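Local structure of putative cytoplasmic protein (Salmonella typhimurium LT2, 2Q02) at residues I11-A16 with V47-N52; L51-V56 with L91-G96; E82-T87 with I122-D127; W153-I158 with I190-L195; E179-F184 with V230-N235. The protein is of unknown function but binds zinc in a xylose isomerase-like TIM barrel, and may act as an isomerase. One frame throughout, in Å; residues are numbered along the deposited sequence.

Contact 1 of 5, residues I11-A16 with V47-N52; sequences INRKIA and VTDDLN
With CG anti to the backbone N (chi1 -165°) and the chain extended from CG to NE, Arg13 reaches straight from just past the end of strand 9-12 to Asp49. Asp49 turns its CG anti to its own carbonyl carbon, beside its N, and comes to meet the arginine from the opposite direction. The two ends belong to a TIM barrel, and Asp49 lies in the loop between strand 35-39 and helix 53-62, inside a type II' turn from Thr48 to Leu51. The guanidinium takes the carboxylate end-on, one nitrogen to each oxygen, in a bidentate salt bridge. Arg13 NH2 lies 2.9 Å from Asp49 OD2 on its syn lone pair, and Arg13 NH1 gives a straighter bond of 3.2 Å to Asp49 OD1. Guanidinium and carboxylate planes are 46° apart; Asp49 OD1 lies in the guanidinium plane, while Asp49 OD2 is tilted from it. Ser44 OG also bonds to Asp49 OD1, and Leu19 O accepts from Arg13 NH2, so both charged groups are anchored by further partners. A water extends the link to the backbone, accepting from Arg13 NH1 at 3.2 Å and donating to Val47 O at 2.8 Å.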
# COMPACT_ATOMS: atom_id res chain seq x y z
N ILE A 11 -0.60 6.35 7.81
CA ILE A 11 -1.77 5.58 8.19
C ILE A 11 -2.66 5.40 6.96
O ILE A 11 -3.19 6.38 6.41
CB ILE A 11 -2.55 6.23 9.35
CG1 ILE A 11 -1.60 6.70 10.47
CG2 ILE A 11 -3.62 5.25 9.87
CD1 ILE A 11 -0.69 5.62 11.04
N ASN A 12 -2.81 4.15 6.55
CA ASN A 12 -3.73 3.81 5.49
C ASN A 12 -5.19 3.85 6.02
O ASN A 12 -5.48 3.37 7.14
CB ASN A 12 -3.35 2.43 4.91
CG ASN A 12 -4.08 2.12 3.61
OD1 ASN A 12 -5.30 2.12 3.58
ND2 ASN A 12 -3.32 1.83 2.54
N ARG A 13 -6.09 4.41 5.22
CA ARG A 13 -7.49 4.57 5.63
C ARG A 13 -8.26 3.26 5.84
O ARG A 13 -9.34 3.30 6.43
CB ARG A 13 -8.26 5.48 4.67
CG ARG A 13 -9.58 5.95 5.24
CD ARG A 13 -10.43 6.75 4.26
NE ARG A 13 -11.70 7.16 4.87
CZ ARG A 13 -12.84 7.37 4.21
NH1 ARG A 13 -12.89 7.23 2.89
NH2 ARG A 13 -13.93 7.73 4.86
N LYS A 14 -7.73 2.12 5.38
CA LYS A 14 -8.41 0.83 5.61
C LYS A 14 -8.56 0.49 7.09
O LYS A 14 -9.42 -0.31 7.44
CB LYS A 14 -7.70 -0.32 4.89
CG LYS A 14 -8.62 -1.53 4.56
CD LYS A 14 -9.36 -1.33 3.24
CE LYS A 14 -10.47 -2.36 3.03
NZ LYS A 14 -11.72 -1.84 2.35
N ILE A 15 -7.71 1.08 7.94
CA ILE A 15 -7.77 0.86 9.40
C ILE A 15 -9.02 1.47 10.06
O ILE A 15 -9.40 1.09 11.16
CB ILE A 15 -6.46 1.40 10.09
CG1 ILE A 15 -6.25 0.79 11.46
CG2 ILE A 15 -6.45 2.93 10.18
CD1 ILE A 15 -4.85 1.02 12.01
N ALA A 16 -9.68 2.40 9.37
CA ALA A 16 -10.78 3.15 9.95
C ALA A 16 -12.01 3.19 9.05
O ALA A 16 -12.43 4.28 8.61
CB ALA A 16 -10.33 4.58 10.26
N VAL A 47 -13.30 7.67 -3.40
CA VAL A 47 -12.05 8.12 -2.78
C VAL A 47 -12.28 9.26 -1.77
O VAL A 47 -11.60 9.33 -0.74
CB VAL A 47 -10.99 8.56 -3.85
CG1 VAL A 47 -9.81 9.31 -3.24
CG2 VAL A 47 -10.49 7.35 -4.61
N THR A 48 -13.24 10.14 -2.08
CA THR A 48 -13.54 11.32 -1.28
C THR A 48 -14.89 11.23 -0.56
O THR A 48 -15.40 12.24 -0.07
CB THR A 48 -13.55 12.58 -2.17
OG1 THR A 48 -14.52 12.42 -3.19
CG2 THR A 48 -12.21 12.81 -2.84
N ASP A 49 -15.45 10.01 -0.46
CA ASP A 49 -16.84 9.80 -0.04
C ASP A 49 -17.78 10.75 -0.80
O ASP A 49 -17.73 10.79 -2.03
CB ASP A 49 -17.02 9.97 1.47
CG ASP A 49 -16.14 9.06 2.27
OD1 ASP A 49 -15.75 8.00 1.73
OD2 ASP A 49 -15.84 9.42 3.43
N ASP A 50 -18.60 11.50 -0.08
CA ASP A 50 -19.45 12.52 -0.67
C ASP A 50 -18.80 13.92 -0.73
O ASP A 50 -19.47 14.88 -1.08
CB ASP A 50 -20.79 12.58 0.10
CG ASP A 50 -20.62 12.89 1.60
OD1 ASP A 50 -19.48 12.79 2.13
OD2 ASP A 50 -21.64 13.23 2.26
N LEU A 51 -17.52 14.05 -0.38
CA LEU A 51 -16.84 15.35 -0.47
C LEU A 51 -16.30 15.60 -1.88
O LEU A 51 -16.07 14.67 -2.64
CB LEU A 51 -15.67 15.48 0.52
CG LEU A 51 -16.02 15.39 2.01
CD1 LEU A 51 -14.77 15.42 2.87
CD2 LEU A 51 -16.98 16.50 2.44
N ASN A 52 -16.10 16.87 -2.21
CA ASN A 52 -15.40 17.22 -3.45
C ASN A 52 -13.91 17.34 -3.21
O ASN A 52 -13.45 17.23 -2.08
CB ASN A 52 -15.99 18.49 -4.11
CG ASN A 52 -15.62 19.78 -3.39
OD1 ASN A 52 -14.64 19.87 -2.66
ND2 ASN A 52 -16.42 20.81 -3.62
O HOH W 1 -10.62 7.12 0.62

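Contact 2 of 5, residues L51-V56 with L91-G96; sequences LNYNQV and LRDAQG
Tyr53 supplies nearly everything that crosses between the start of helix 53-62 and helix 81-97, and it does so in two ways. The polar part is a short hydrogen bond, 2.5 Å from Tyr53 OH to Asp93 OD1. The oxygen sits at the edge of the phenol ring, in its plane, while the hydroxyl meets the carboxylate on its anti side, 19° out of the carboxylate plane; ring and carboxylate stand 74° apart. The hydroxyl also rests beside Arg92, 3.6 Å from Arg92 CB.

The non-polar part is a CH-pi contact. Gly96 CA lies over one face of the ring, 3.9 Å from its centroid and offset toward the rim, and Tyr53 CB touches Gly96 O at 3.5 Å. Gly96 lacks a side chain, so the ring can lie directly against the helix backbone, and the CA atoms of Tyr53 and Gly96 approach to 5.1 Å. Tyr53 CG stands anti to the carbonyl carbon, chi1 -69°, and from there the ring runs along the neighbouring helix from Gly96 to Asp93.

Capping bonds fix the helix start that carries Tyr53. Gln55 N donates to Asn52 OD1 at 2.8 Å, and Asn52 N returns a bond to Gln55 OE1 at 2.9 Å. This pair is a capping box, here placed at the N terminus of an outer helix where two successive helices of a TIM barrel pack at the surface.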
# COMPACT_ATOMS: atom_id res chain seq x y z
N LEU A 51 -17.52 14.05 -0.38
CA LEU A 51 -16.84 15.35 -0.47
C LEU A 51 -16.30 15.60 -1.88
O LEU A 51 -16.07 14.67 -2.64
CB LEU A 51 -15.67 15.48 0.52
CG LEU A 51 -16.02 15.39 2.01
CD1 LEU A 51 -14.77 15.42 2.87
CD2 LEU A 51 -16.98 16.50 2.44
N ASN A 52 -16.10 16.87 -2.21
CA ASN A 52 -15.40 17.22 -3.45
C ASN A 52 -13.91 17.34 -3.21
O ASN A 52 -13.45 17.23 -2.08
CB ASN A 52 -15.99 18.49 -4.11
CG ASN A 52 -15.62 19.78 -3.39
OD1 ASN A 52 -14.64 19.87 -2.66
ND2 ASN A 52 -16.42 20.81 -3.62
N TYR A 53 -13.14 17.56 -4.27
CA TYR A 53 -11.67 17.54 -4.18
C TYR A 53 -11.10 18.65 -3.28
O TYR A 53 -10.18 18.41 -2.48
CB TYR A 53 -11.03 17.69 -5.56
CG TYR A 53 -11.21 16.52 -6.50
CD1 TYR A 53 -11.28 15.21 -6.02
CD2 TYR A 53 -11.27 16.72 -7.87
CE1 TYR A 53 -11.44 14.14 -6.88
CE2 TYR A 53 -11.42 15.66 -8.75
CZ TYR A 53 -11.50 14.37 -8.25
OH TYR A 53 -11.65 13.32 -9.12
N ASN A 54 -11.64 19.84 -3.45
CA ASN A 54 -11.27 21.01 -2.66
C ASN A 54 -11.48 20.81 -1.15
O ASN A 54 -10.64 21.19 -0.32
CB ASN A 54 -12.11 22.20 -3.12
CG ASN A 54 -11.34 23.48 -3.16
OD1 ASN A 54 -11.59 24.41 -2.38
ND2 ASN A 54 -10.38 23.55 -4.08
N GLN A 55 -12.62 20.22 -0.80
CA GLN A 55 -12.93 19.93 0.58
C GLN A 55 -11.85 19.02 1.17
O GLN A 55 -11.33 19.28 2.25
CB GLN A 55 -14.33 19.33 0.70
CG GLN A 55 -15.46 20.33 0.43
CD GLN A 55 -16.85 19.69 0.38
OE1 GLN A 55 -17.18 18.96 -0.55
NE2 GLN A 55 -17.66 19.98 1.38
N VAL A 56 -11.47 17.99 0.42
CA VAL A 56 -10.50 17.00 0.89
C VAL A 56 -9.10 17.61 1.00
O VAL A 56 -8.36 17.31 1.94
CB VAL A 56 -10.48 15.77 -0.04
CG1 VAL A 56 -9.44 14.75 0.42
CG2 VAL A 56 -11.85 15.13 -0.06
N LEU A 91 -6.77 8.66 -11.47
CA LEU A 91 -5.75 9.69 -11.69
C LEU A 91 -6.29 11.10 -11.45
O LEU A 91 -5.60 11.93 -10.86
CB LEU A 91 -5.14 9.56 -13.08
CG LEU A 91 -4.18 8.37 -13.24
CD1 LEU A 91 -3.91 8.08 -14.71
CD2 LEU A 91 -2.84 8.59 -12.48
N ARG A 92 -7.53 11.37 -11.87
CA ARG A 92 -8.21 12.63 -11.50
C ARG A 92 -8.35 12.78 -9.99
O ARG A 92 -8.16 13.88 -9.45
CB ARG A 92 -9.63 12.71 -12.07
CG ARG A 92 -9.73 12.98 -13.53
CD ARG A 92 -11.19 12.93 -14.00
NE ARG A 92 -11.29 12.01 -15.13
CZ ARG A 92 -12.16 11.00 -15.25
NH1 ARG A 92 -13.07 10.77 -14.33
NH2 ARG A 92 -12.12 10.24 -16.33
N ASP A 93 -8.75 11.68 -9.34
CA ASP A 93 -8.95 11.65 -7.89
C ASP A 93 -7.66 11.99 -7.15
O ASP A 93 -7.67 12.74 -6.18
CB ASP A 93 -9.44 10.26 -7.44
CG ASP A 93 -10.91 10.04 -7.73
OD1 ASP A 93 -11.63 11.04 -8.00
OD2 ASP A 93 -11.35 8.86 -7.68
N ALA A 94 -6.56 11.41 -7.62
CA ALA A 94 -5.24 11.61 -7.03
C ALA A 94 -4.78 13.04 -7.25
O ALA A 94 -4.34 13.72 -6.30
CB ALA A 94 -4.22 10.59 -7.59
N GLN A 95 -4.91 13.52 -8.48
CA GLN A 95 -4.56 14.89 -8.80
C GLN A 95 -5.41 15.87 -7.97
O GLN A 95 -4.88 16.84 -7.41
CB GLN A 95 -4.74 15.11 -10.29
CG GLN A 95 -4.29 16.45 -10.81
CD GLN A 95 -4.52 16.56 -12.28
OE1 GLN A 95 -5.62 16.26 -12.77
NE2 GLN A 95 -3.50 16.96 -13.00
N GLY A 96 -6.71 15.61 -7.88
CA GLY A 96 -7.64 16.49 -7.17
C GLY A 96 -7.45 16.59 -5.67
O GLY A 96 -7.59 17.68 -5.11

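Contact 3 of 5, residues E82-T87 with I122-D127; sequences EVVKKT and IKRLSD. With ZN (zinc ion), chain F.
Thr87 folds its hydroxyl back onto Val83 O, which is gripped twice: Thr87 OG1 lies 2.8 Å from it, and Thr87 N bonds to it from the opposite face of its plane. With OG1 engaged there, beside the backbone N (chi1 -57°), CG2 stands anti to that N and meets Leu125 CD2 on helix 115-130 at 4.1 Å. The two side chains cross at about a right angle. One turn earlier, Val84 CG2 sits over a face of the Arg124 guanidinium, 3.6 Å from Arg124 NH1 and offset toward the rim of the group. CG of Arg124 is anti to its backbone N (chi1 179°) and the chain is extended from there to NE; its NH2 forms a salt bridge with Glu81 at the start of helix 81-97, consistent with the guanidinium being held over the valine methyl. On the second helix, Asp127 OD2 binds a zinc ion at 2.1 Å, distinct from the one held by Glu139, Asp170, His197 and Glu245. Helices 81-97 and 115-130 are consecutive outer helices of the TIM barrel. Between the segments the contact is non-polar, methyl to methyl and methyl to guanidinium face, while the Arg124-Glu81 salt bridge adds a polar tie between the same two helices.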
# COMPACT_ATOMS: atom_id res chain seq x y z
N GLU A 82 -11.92 -0.36 -20.51
CA GLU A 82 -12.68 -0.11 -19.27
C GLU A 82 -11.70 0.19 -18.13
O GLU A 82 -11.90 1.14 -17.38
CB GLU A 82 -13.59 -1.30 -18.90
N VAL A 83 -10.64 -0.61 -18.02
CA VAL A 83 -9.60 -0.40 -17.02
C VAL A 83 -8.87 0.96 -17.18
O VAL A 83 -8.43 1.57 -16.19
CB VAL A 83 -8.56 -1.58 -17.03
CG1 VAL A 83 -7.44 -1.34 -16.00
CG2 VAL A 83 -9.24 -2.89 -16.71
N VAL A 84 -8.73 1.42 -18.42
CA VAL A 84 -8.13 2.70 -18.67
C VAL A 84 -9.06 3.81 -18.13
O VAL A 84 -8.61 4.70 -17.43
CB VAL A 84 -7.79 2.86 -20.17
CG1 VAL A 84 -7.24 4.26 -20.47
CG2 VAL A 84 -6.77 1.79 -20.62
N LYS A 85 -10.35 3.76 -18.43
CA LYS A 85 -11.31 4.73 -17.86
C LYS A 85 -11.27 4.69 -16.35
O LYS A 85 -11.22 5.73 -15.69
CB LYS A 85 -12.74 4.47 -18.33
CG LYS A 85 -13.15 5.20 -19.62
N LYS A 86 -11.29 3.50 -15.79
CA LYS A 86 -11.26 3.33 -14.33
C LYS A 86 -9.98 3.94 -13.74
O LYS A 86 -10.02 4.48 -12.63
CB LYS A 86 -11.36 1.83 -13.97
CG LYS A 86 -11.79 1.51 -12.53
CD LYS A 86 -11.82 -0.02 -12.28
N THR A 87 -8.87 3.86 -14.48
CA THR A 87 -7.60 4.44 -14.04
C THR A 87 -7.57 5.96 -14.20
O THR A 87 -7.15 6.67 -13.29
CB THR A 87 -6.37 3.86 -14.76
OG1 THR A 87 -6.32 2.44 -14.58
CG2 THR A 87 -5.08 4.46 -14.18
N ILE A 122 2.88 -1.39 -18.20
CA ILE A 122 3.67 -0.44 -17.44
C ILE A 122 4.05 0.74 -18.32
O ILE A 122 3.95 1.89 -17.86
CB ILE A 122 4.91 -1.08 -16.78
CG1 ILE A 122 4.50 -2.06 -15.68
CG2 ILE A 122 5.81 -0.03 -16.15
CD1 ILE A 122 5.64 -2.97 -15.24
N LYS A 123 4.47 0.48 -19.56
CA LYS A 123 4.83 1.56 -20.51
C LYS A 123 3.67 2.51 -20.74
O LYS A 123 3.83 3.73 -20.63
CB LYS A 123 5.29 1.01 -21.88
CG LYS A 123 6.71 0.41 -21.91
CD LYS A 123 7.05 -0.18 -23.29
CE LYS A 123 8.53 -0.61 -23.41
NZ LYS A 123 8.79 -1.69 -24.44
N ARG A 124 2.51 1.95 -21.08
CA ARG A 124 1.30 2.73 -21.35
C ARG A 124 0.84 3.53 -20.13
O ARG A 124 0.46 4.70 -20.23
CB ARG A 124 0.15 1.82 -21.80
CG ARG A 124 -1.15 2.60 -22.06
CD ARG A 124 -2.21 1.82 -22.82
NE ARG A 124 -3.30 2.70 -23.22
CZ ARG A 124 -4.52 2.30 -23.58
NH1 ARG A 124 -4.86 1.01 -23.56
NH2 ARG A 124 -5.43 3.21 -23.94
N LEU A 125 0.84 2.88 -18.98
CA LEU A 125 0.46 3.54 -17.74
C LEU A 125 1.48 4.58 -17.32
O LEU A 125 1.10 5.56 -16.70
CB LEU A 125 0.24 2.53 -16.60
CG LEU A 125 -1.01 1.65 -16.70
CD1 LEU A 125 -0.90 0.44 -15.79
CD2 LEU A 125 -2.27 2.42 -16.38
N SER A 126 2.75 4.39 -17.62
CA SER A 126 3.77 5.39 -17.26
C SER A 126 3.52 6.69 -18.02
O SER A 126 3.49 7.79 -17.44
CB SER A 126 5.18 4.85 -17.47
OG SER A 126 5.44 3.86 -16.49
N ASP A 127 3.31 6.56 -19.33
CA ASP A 127 2.92 7.69 -20.18
C ASP A 127 1.65 8.38 -19.69
O ASP A 127 1.58 9.61 -19.61
CB ASP A 127 2.71 7.21 -21.61
CG ASP A 127 3.99 6.79 -22.25
OD1 ASP A 127 5.03 7.02 -21.61
OD2 ASP A 127 3.95 6.23 -23.39
ZN ZN F . 5.59 5.20 -24.13

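Contact 4 of 5, residues W153-I158 with I190-L195; sequences WAQQLI and ISAIGL
Gln155 NE2 reaches from helix 151-161 to the start of a barrel strand and touches three groups there. Its bond to Ala192 O is weak, 3.5 Å long, and the same nitrogen packs 3.6 Å from Ala192 CB and 3.8 Å from Ile193 CG1. The setting is the TIM barrel: an outer helix meets strand 193-198 at the end where the chain enters the sheet. A firmer partner for the amide lies just before the second segment, where Asp189 O also accepts from Gln155 NE2, so the nitrogen is held mainly by the backbone of that turn. The side chain gets there with CG anti to the carbonyl carbon, chi1 -71°, and extended beyond CG. Farther out, Val167 of strand 166-170 packs against Ala154, Gln155 and Ile158, and its backbone bonds to Ala192 and Gly194 seat the new strand beside its predecessor. Ile193 lies against Leu169 and Leu233, its side chain about 9 Å from that of Asp170, a zinc ligand. The short 3-10 segment before the strand is closed by a backbone bond from Ile193 N to Ile190 O of 3.2 Å.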
# COMPACT_ATOMS: atom_id res chain seq x y z
N TRP A 153 11.08 -9.48 -9.55
CA TRP A 153 10.66 -9.62 -10.95
C TRP A 153 9.88 -8.37 -11.38
O TRP A 153 10.05 -7.90 -12.50
CB TRP A 153 9.83 -10.90 -11.10
CG TRP A 153 9.31 -11.21 -12.45
CD1 TRP A 153 8.00 -11.30 -12.80
CD2 TRP A 153 10.07 -11.53 -13.63
NE1 TRP A 153 7.89 -11.63 -14.14
CE2 TRP A 153 9.14 -11.79 -14.66
CE3 TRP A 153 11.44 -11.62 -13.91
CZ2 TRP A 153 9.54 -12.13 -15.97
CZ3 TRP A 153 11.84 -11.97 -15.23
CH2 TRP A 153 10.89 -12.22 -16.23
N ALA A 154 9.05 -7.83 -10.48
CA ALA A 154 8.35 -6.58 -10.75
C ALA A 154 9.32 -5.43 -11.03
O ALA A 154 9.09 -4.62 -11.92
CB ALA A 154 7.43 -6.23 -9.58
N GLN A 155 10.40 -5.35 -10.25
CA GLN A 155 11.42 -4.32 -10.46
C GLN A 155 12.11 -4.50 -11.83
O GLN A 155 12.42 -3.53 -12.51
CB GLN A 155 12.47 -4.34 -9.33
CG GLN A 155 11.96 -3.85 -8.01
CD GLN A 155 13.03 -3.79 -6.92
OE1 GLN A 155 13.99 -4.58 -6.89
NE2 GLN A 155 12.86 -2.84 -6.00
N GLN A 156 12.29 -5.74 -12.23
CA GLN A 156 12.91 -6.04 -13.52
C GLN A 156 12.04 -5.57 -14.69
O GLN A 156 12.54 -4.98 -15.66
CB GLN A 156 13.19 -7.53 -13.65
CG GLN A 156 14.18 -7.85 -14.73
CD GLN A 156 14.24 -9.32 -15.05
OE1 GLN A 156 14.70 -10.14 -14.24
NE2 GLN A 156 13.77 -9.67 -16.24
N LEU A 157 10.75 -5.85 -14.58
CA LEU A 157 9.80 -5.49 -15.63
C LEU A 157 9.71 -3.97 -15.79
O LEU A 157 9.67 -3.46 -16.91
CB LEU A 157 8.42 -6.09 -15.30
CG LEU A 157 8.34 -7.63 -15.30
CD1 LEU A 157 6.93 -8.07 -15.15
CD2 LEU A 157 8.95 -8.29 -16.57
N ILE A 158 9.69 -3.26 -14.65
CA ILE A 158 9.70 -1.79 -14.63
C ILE A 158 10.93 -1.23 -15.39
O ILE A 158 10.80 -0.31 -16.21
CB ILE A 158 9.59 -1.26 -13.16
CG1 ILE A 158 8.15 -1.44 -12.67
CG2 ILE A 158 10.00 0.20 -13.02
CD1 ILE A 158 7.94 -1.26 -11.19
N ILE A 190 16.62 -1.69 -3.16
CA ILE A 190 15.97 -0.95 -2.07
C ILE A 190 15.55 0.44 -2.49
O ILE A 190 14.50 0.94 -2.07
CB ILE A 190 16.90 -0.83 -0.86
CG1 ILE A 190 16.95 -2.17 -0.11
CG2 ILE A 190 16.51 0.33 0.08
CD1 ILE A 190 15.60 -2.65 0.50
N SER A 191 16.38 1.05 -3.32
CA SER A 191 16.12 2.39 -3.81
C SER A 191 14.89 2.45 -4.72
O SER A 191 14.31 3.52 -4.88
CB SER A 191 17.36 2.91 -4.56
OG SER A 191 17.39 2.41 -5.90
N ALA A 192 14.50 1.31 -5.30
CA ALA A 192 13.34 1.23 -6.22
C ALA A 192 12.10 0.66 -5.55
O ALA A 192 11.16 0.20 -6.24
CB ALA A 192 13.69 0.37 -7.43
N ILE A 193 12.12 0.66 -4.22
CA ILE A 193 10.96 0.34 -3.41
C ILE A 193 10.39 1.69 -2.99
O ILE A 193 11.05 2.44 -2.25
CB ILE A 193 11.36 -0.48 -2.15
CG1 ILE A 193 11.74 -1.91 -2.53
CG2 ILE A 193 10.22 -0.54 -1.11
CD1 ILE A 193 12.44 -2.65 -1.41
N GLY A 194 9.18 2.01 -3.43
CA GLY A 194 8.62 3.35 -3.20
C GLY A 194 7.80 3.50 -1.93
O GLY A 194 7.57 4.62 -1.46
N LEU A 195 7.32 2.38 -1.41
CA LEU A 195 6.52 2.38 -0.19
C LEU A 195 6.49 0.99 0.39
O LEU A 195 6.69 0.01 -0.33
CB LEU A 195 5.12 2.83 -0.52
CG LEU A 195 4.08 2.91 0.58
CD1 LEU A 195 4.48 3.94 1.56
CD2 LEU A 195 2.72 3.25 -0.04

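Contact 5 of 5, residues E179-F184 with V230-N235; sequences EAEKEF and VQRLEN
Arg232 lays its guanidinium over Phe184 and turns its edge to Glu181, so one flat group serves two partners of the opposite helix. Both helices belong to the outer layer of the TIM barrel, helix 180-187 ahead of strand 193-198 and helix 226-235 after it. The guanidinium lies face to face with the phenylalanine ring, the planes inclined by 28°, and Phe184 CD2 sits 3.4 Å above the guanidinium plane, over its centre. The nearest atoms are Phe184 CD2 and Arg232 CZ, 3.5 Å apart, and Arg232 NH2 lies over the face of the ring. CG anti to the backbone N, chi1 -162°, places the Phe184 ring against the guanidinium.

Toward Glu181 the approach is edge-on for the arginine, with the carboxylate plane turned 78° from the guanidinium. The salt bridge is end-on, but both nitrogens converge on a single oxygen. Arg232 NH1 is 2.9 Å and Arg232 NH2 is 3.0 Å from Glu181 OE1, and they reach it from opposite faces of the carboxylate plane. The bends in both chains, at chi2 of Glu181 and at chi3 of Arg232, bring the charges together from helices whose closest CA atoms here are 10.4 Å apart. The aromatic face and the carboxylate together fix the guanidinium in position and rotation, and the opposite charges are paired at this partly buried contact. His174 of helix 171-176 lies beside the group, its ring edge-to-face with Phe184, and a weak hydrogen bond joins His174 NE2 to Glu181 OE1.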
# COMPACT_ATOMS: atom_id res chain seq x y z
N GLU A 179 8.54 -18.33 -2.19
CA GLU A 179 9.81 -18.48 -2.85
C GLU A 179 10.60 -17.18 -2.72
O GLU A 179 11.62 -17.00 -3.39
CB GLU A 179 9.56 -18.83 -4.32
CG GLU A 179 8.76 -20.16 -4.53
CD GLU A 179 7.22 -19.99 -4.54
OE1 GLU A 179 6.59 -19.89 -3.47
OE2 GLU A 179 6.64 -19.99 -5.65
N ALA A 180 10.14 -16.28 -1.84
CA ALA A 180 10.61 -14.89 -1.81
C ALA A 180 11.99 -14.73 -1.23
O ALA A 180 12.73 -13.86 -1.69
CB ALA A 180 9.65 -14.01 -1.03
N GLU A 181 12.32 -15.53 -0.21
CA GLU A 181 13.54 -15.32 0.58
C GLU A 181 14.80 -15.80 -0.12
O GLU A 181 15.90 -15.41 0.27
CB GLU A 181 13.44 -15.99 1.96
CG GLU A 181 12.40 -15.37 2.89
CD GLU A 181 12.88 -14.07 3.52
OE1 GLU A 181 13.11 -13.12 2.76
OE2 GLU A 181 13.00 -14.00 4.76
N LYS A 182 14.64 -16.65 -1.14
CA LYS A 182 15.76 -17.12 -1.97
C LYS A 182 16.55 -15.96 -2.62
O LYS A 182 17.74 -15.76 -2.33
CB LYS A 182 15.26 -18.09 -3.05
N GLU A 183 15.90 -15.20 -3.50
CA GLU A 183 16.57 -14.07 -4.15
C GLU A 183 16.74 -12.85 -3.21
O GLU A 183 17.81 -12.24 -3.17
CB GLU A 183 15.81 -13.66 -5.43
N PHE A 184 15.72 -12.55 -2.40
CA PHE A 184 15.46 -11.19 -1.88
C PHE A 184 16.68 -10.31 -1.58
O PHE A 184 16.86 -9.25 -2.18
CB PHE A 184 14.53 -11.23 -0.65
CG PHE A 184 13.89 -9.89 -0.35
CD1 PHE A 184 12.71 -9.50 -1.00
CD2 PHE A 184 14.47 -9.00 0.56
CE1 PHE A 184 12.12 -8.26 -0.73
CE2 PHE A 184 13.89 -7.76 0.83
CZ PHE A 184 12.71 -7.39 0.19
N VAL A 230 11.25 -5.46 8.44
CA VAL A 230 11.51 -4.03 8.55
C VAL A 230 12.96 -3.78 8.91
O VAL A 230 13.55 -2.83 8.41
CB VAL A 230 10.63 -3.35 9.64
CG1 VAL A 230 11.16 -1.94 9.99
CG2 VAL A 230 9.18 -3.26 9.19
N GLN A 231 13.49 -4.62 9.81
CA GLN A 231 14.89 -4.51 10.26
C GLN A 231 15.84 -4.74 9.10
O GLN A 231 16.89 -4.09 8.99
CB GLN A 231 15.17 -5.49 11.41
CG GLN A 231 16.49 -5.23 12.15
N ARG A 232 15.47 -5.65 8.21
CA ARG A 232 16.28 -5.91 7.04
C ARG A 232 16.32 -4.69 6.11
O ARG A 232 17.40 -4.28 5.64
CB ARG A 232 15.75 -7.12 6.29
CG ARG A 232 16.54 -7.41 5.04
CD ARG A 232 16.21 -8.78 4.50
NE ARG A 232 14.78 -8.97 4.18
CZ ARG A 232 14.25 -10.15 3.88
NH1 ARG A 232 15.04 -11.24 3.87
NH2 ARG A 232 12.96 -10.28 3.61
N LEU A 233 15.14 -4.13 5.84
CA LEU A 233 15.02 -2.94 5.00
C LEU A 233 15.86 -1.81 5.55
O LEU A 233 16.59 -1.14 4.80
CB LEU A 233 13.55 -2.50 4.88
CG LEU A 233 12.67 -3.41 4.00
CD1 LEU A 233 11.18 -3.07 4.08
CD2 LEU A 233 13.12 -3.35 2.57
N GLU A 234 15.78 -1.62 6.87
CA GLU A 234 16.60 -0.62 7.54
C GLU A 234 18.10 -0.88 7.38
O GLU A 234 18.88 0.05 7.14
CB GLU A 234 16.26 -0.53 9.03
CG GLU A 234 14.93 0.16 9.35
CD GLU A 234 14.74 1.47 8.60
OE1 GLU A 234 15.38 2.48 8.98
OE2 GLU A 234 13.94 1.47 7.64
N ASN A 235 18.49 -2.15 7.51
CA ASN A 235 19.89 -2.53 7.40
C ASN A 235 20.40 -2.40 5.96
O ASN A 235 21.56 -2.02 5.74
CB ASN A 235 20.12 -3.93 7.95
CG ASN A 235 20.01 -3.97 9.47
OD1 ASN A 235 20.55 -3.11 10.18
ND2 ASN A 235 19.30 -4.96 9.99

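From the N terminus, contact 1 closes the first loop, joining the end of strand 9-12 to the turn before helix 53-62. Contact 2 starts on the residues where contact 1 ends, sharing Leu51 and Asn52, and ties helix 53-62 to helix 81-97. Contact 3 crosses contact 2, its first segment falling before the second of contact 2 on the shared helix 81-97, and carries the outer layer on to helix 115-130. Contact 4 comes later, binding helix 151-161 to strand 193-198; it meets contact 3 through Ile122 and Ile158. Contact 5 crosses contact 4 and links the helices flanking that strand, with Leu233 packing on Ile190 and Ile193. Contacts 1 and 5 lie on opposite sides of the barrel.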